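Local coordinates for protein putative oxidoreductase (Salmonella enterica subsp. enterica serovar Typhimurium, PDB 3NX4) that binds NADP and probably acts as an NADPH-dependent acryloyl-CoA reductase of the medium-chain dehydrogenase/reductase family, at residues 164-169 / 284-289. Sequence-based numbering, arbitrary orientation.
Sequences VALLHK and KDLPES
In the Rossmann-type NADP-binding domain, the helix that follows the first strand of the parallel sheet, 158-169, starts at the cofactor; its last turns illustrate how a helix can pack on a chain turn through an apolar patch and an ion-pair network beside it. There K169 reaches D285 at the end of helix 272-285, while A165 and L166 pack on L286, where the chain leaves that helix. The methyl contacts are made by buried residues. CD2 of L166 is 3.7 Å from both CB of D285 and CD2 of L286, the same L286 methyl that CB of A165 meets at 4.0 Å. M132 and V135 of helix 118-140 also pack on L166, and F290 of helix 288-294 touches A165. On the exposed side, K169 has CG anti to the backbone N (chi1 -172°); its CB, CG and CD pass the oxygen end of the D285 carbonyl, CG 3.2 Å from D285 O, and beyond the bend at chi2 (-90°) the chain runs extended to NZ. That carbonyl oxygen is buried and has no hydrogen-bonding partner in the model. The ammonium ends in a salt bridge to the D285 carboxylate, whose OD2 pairs with R281 NE in another. K169 NZ and K284 NZ stand 4.2 Å apart, a repulsion that the shared aspartate probably offsets: K284 NZ meets D285 OD1 from the syn side at 2.6 Å, whereas K169 NZ approaches the same oxygen from the anti side at 2.9 Å, 34° out of the carboxylate plane.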
loop_
_atom_site.group_PDB
_atom_site.type_symbol
_atom_site.label_atom_id
_atom_site.label_comp_id
_atom_site.label_asym_id
_atom_site.label_seq_id
_atom_site.Cartn_x
_atom_site.Cartn_y
_atom_site.Cartn_z
ATOM N N VAL A 164 17.423 -7.264 8.151
ATOM C CA VAL A 164 17.650 -8.707 8.302
ATOM C C VAL A 164 17.897 -9.006 9.787
ATOM O O VAL A 164 17.302 -9.924 10.357
ATOM C CB VAL A 164 18.846 -9.169 7.436
ATOM C CG1 VAL A 164 19.318 -10.598 7.826
ATOM C CG2 VAL A 164 18.500 -9.077 5.928
ATOM N N ALA A 165 18.742 -8.189 10.413
ATOM C CA ALA A 165 19.113 -8.377 11.817
ATOM C C ALA A 165 17.918 -8.216 12.752
ATOM O O ALA A 165 17.753 -8.987 13.694
ATOM C CB ALA A 165 20.224 -7.405 12.215
ATOM N N LEU A 166 17.091 -7.209 12.490
ATOM C CA LEU A 166 15.872 -6.980 13.277
ATOM C C LEU A 166 14.872 -8.130 13.129
ATOM O O LEU A 166 14.412 -8.691 14.119
ATOM C CB LEU A 166 15.196 -5.670 12.865
ATOM C CG LEU A 166 15.952 -4.399 13.247
ATOM C CD1 LEU A 166 15.304 -3.207 12.566
ATOM C CD2 LEU A 166 15.960 -4.233 14.766
ATOM N N LEU A 167 14.534 -8.467 11.888
ATOM C CA LEU A 167 13.581 -9.546 11.631
ATOM C C LEU A 167 14.079 -10.844 12.244
ATOM O O LEU A 167 13.304 -11.606 12.804
ATOM C CB LEU A 167 13.353 -9.746 10.125
ATOM C CG LEU A 167 12.643 -8.575 9.420
ATOM C CD1 LEU A 167 12.777 -8.708 7.900
ATOM C CD2 LEU A 167 11.172 -8.455 9.853
ATOM N N HIS A 168 15.379 -11.101 12.125
ATOM C CA HIS A 168 15.942 -12.303 12.716
ATOM C C HIS A 168 15.741 -12.316 14.237
ATOM O O HIS A 168 15.315 -13.315 14.813
ATOM C CB HIS A 168 17.427 -12.413 12.397
ATOM C CG HIS A 168 18.078 -13.604 13.020
ATOM N ND1 HIS A 168 17.742 -14.897 12.676
ATOM C CD2 HIS A 168 19.032 -13.703 13.976
ATOM C CE1 HIS A 168 18.466 -15.741 13.389
ATOM N NE2 HIS A 168 19.255 -15.042 14.186
ATOM N N LYS A 169 16.057 -11.203 14.884
ATOM C CA LYS A 169 15.905 -11.103 16.340
ATOM C C LYS A 169 14.454 -11.299 16.748
ATOM O O LYS A 169 14.169 -11.937 17.762
ATOM C CB LYS A 169 16.388 -9.736 16.845
ATOM C CG LYS A 169 16.441 -9.632 18.364
ATOM C CD LYS A 169 15.099 -9.129 18.919
ATOM C CE LYS A 169 15.193 -8.819 20.427
ATOM N NZ LYS A 169 13.888 -8.315 20.952
ATOM N N LYS A 284 16.225 -1.871 21.801
ATOM C CA LYS A 284 15.760 -3.157 22.298
ATOM C C LYS A 284 16.036 -4.312 21.334
ATOM O O LYS A 284 16.400 -5.406 21.763
ATOM C CB LYS A 284 14.261 -3.084 22.620
ATOM C CG LYS A 284 13.658 -4.388 23.110
ATOM C CD LYS A 284 12.173 -4.232 23.430
ATOM C CE LYS A 284 11.339 -3.947 22.176
ATOM N NZ LYS A 284 11.102 -5.152 21.317
ATOM N N ASP A 285 15.873 -4.067 20.036
ATOM C CA ASP A 285 15.784 -5.160 19.069
ATOM C C ASP A 285 17.048 -5.487 18.261
ATOM O O ASP A 285 17.134 -6.564 17.665
ATOM C CB ASP A 285 14.581 -4.951 18.142
ATOM C CG ASP A 285 13.263 -5.085 18.876
ATOM O OD1 ASP A 285 13.252 -5.708 19.954
ATOM O OD2 ASP A 285 12.239 -4.578 18.381
ATOM N N LEU A 286 18.021 -4.580 18.226
ATOM C CA LEU A 286 19.300 -4.895 17.575
ATOM C C LEU A 286 20.262 -5.571 18.542
ATOM O O LEU A 286 20.578 -5.021 19.592
ATOM C CB LEU A 286 19.970 -3.649 17.003
ATOM C CG LEU A 286 19.580 -3.118 15.630
ATOM C CD1 LEU A 286 20.491 -1.954 15.274
ATOM C CD2 LEU A 286 19.683 -4.211 14.571
ATOM N N PRO A 287 20.750 -6.767 18.180
ATOM C CA PRO A 287 21.755 -7.443 19.009
ATOM C C PRO A 287 23.088 -6.702 18.987
ATOM O O PRO A 287 23.405 -6.058 17.985
ATOM C CB PRO A 287 21.908 -8.812 18.334
ATOM C CG PRO A 287 21.497 -8.586 16.917
ATOM C CD PRO A 287 20.416 -7.531 16.965
ATOM N N GLU A 288 23.852 -6.799 20.075
ATOM C CA GLU A 288 25.173 -6.187 20.159
ATOM C C GLU A 288 26.053 -6.605 18.984
ATOM O O GLU A 288 26.837 -5.811 18.457
ATOM C CB GLU A 288 25.855 -6.582 21.473
ATOM C CG GLU A 288 27.373 -6.465 21.449
ATOM C CD GLU A 288 27.853 -5.053 21.156
ATOM O OE1 GLU A 288 27.376 -4.111 21.830
ATOM O OE2 GLU A 288 28.701 -4.887 20.249
ATOM N N SER A 289 25.913 -7.859 18.571
ATOM C CA SER A 289 26.718 -8.391 17.487
ATOM C C SER A 289 26.533 -7.607 16.188
ATOM O O SER A 289 27.428 -7.586 15.346
ATOM C CB SER A 289 26.388 -9.869 17.261
ATOM O OG SER A 289 25.070 -10.024 16.774
#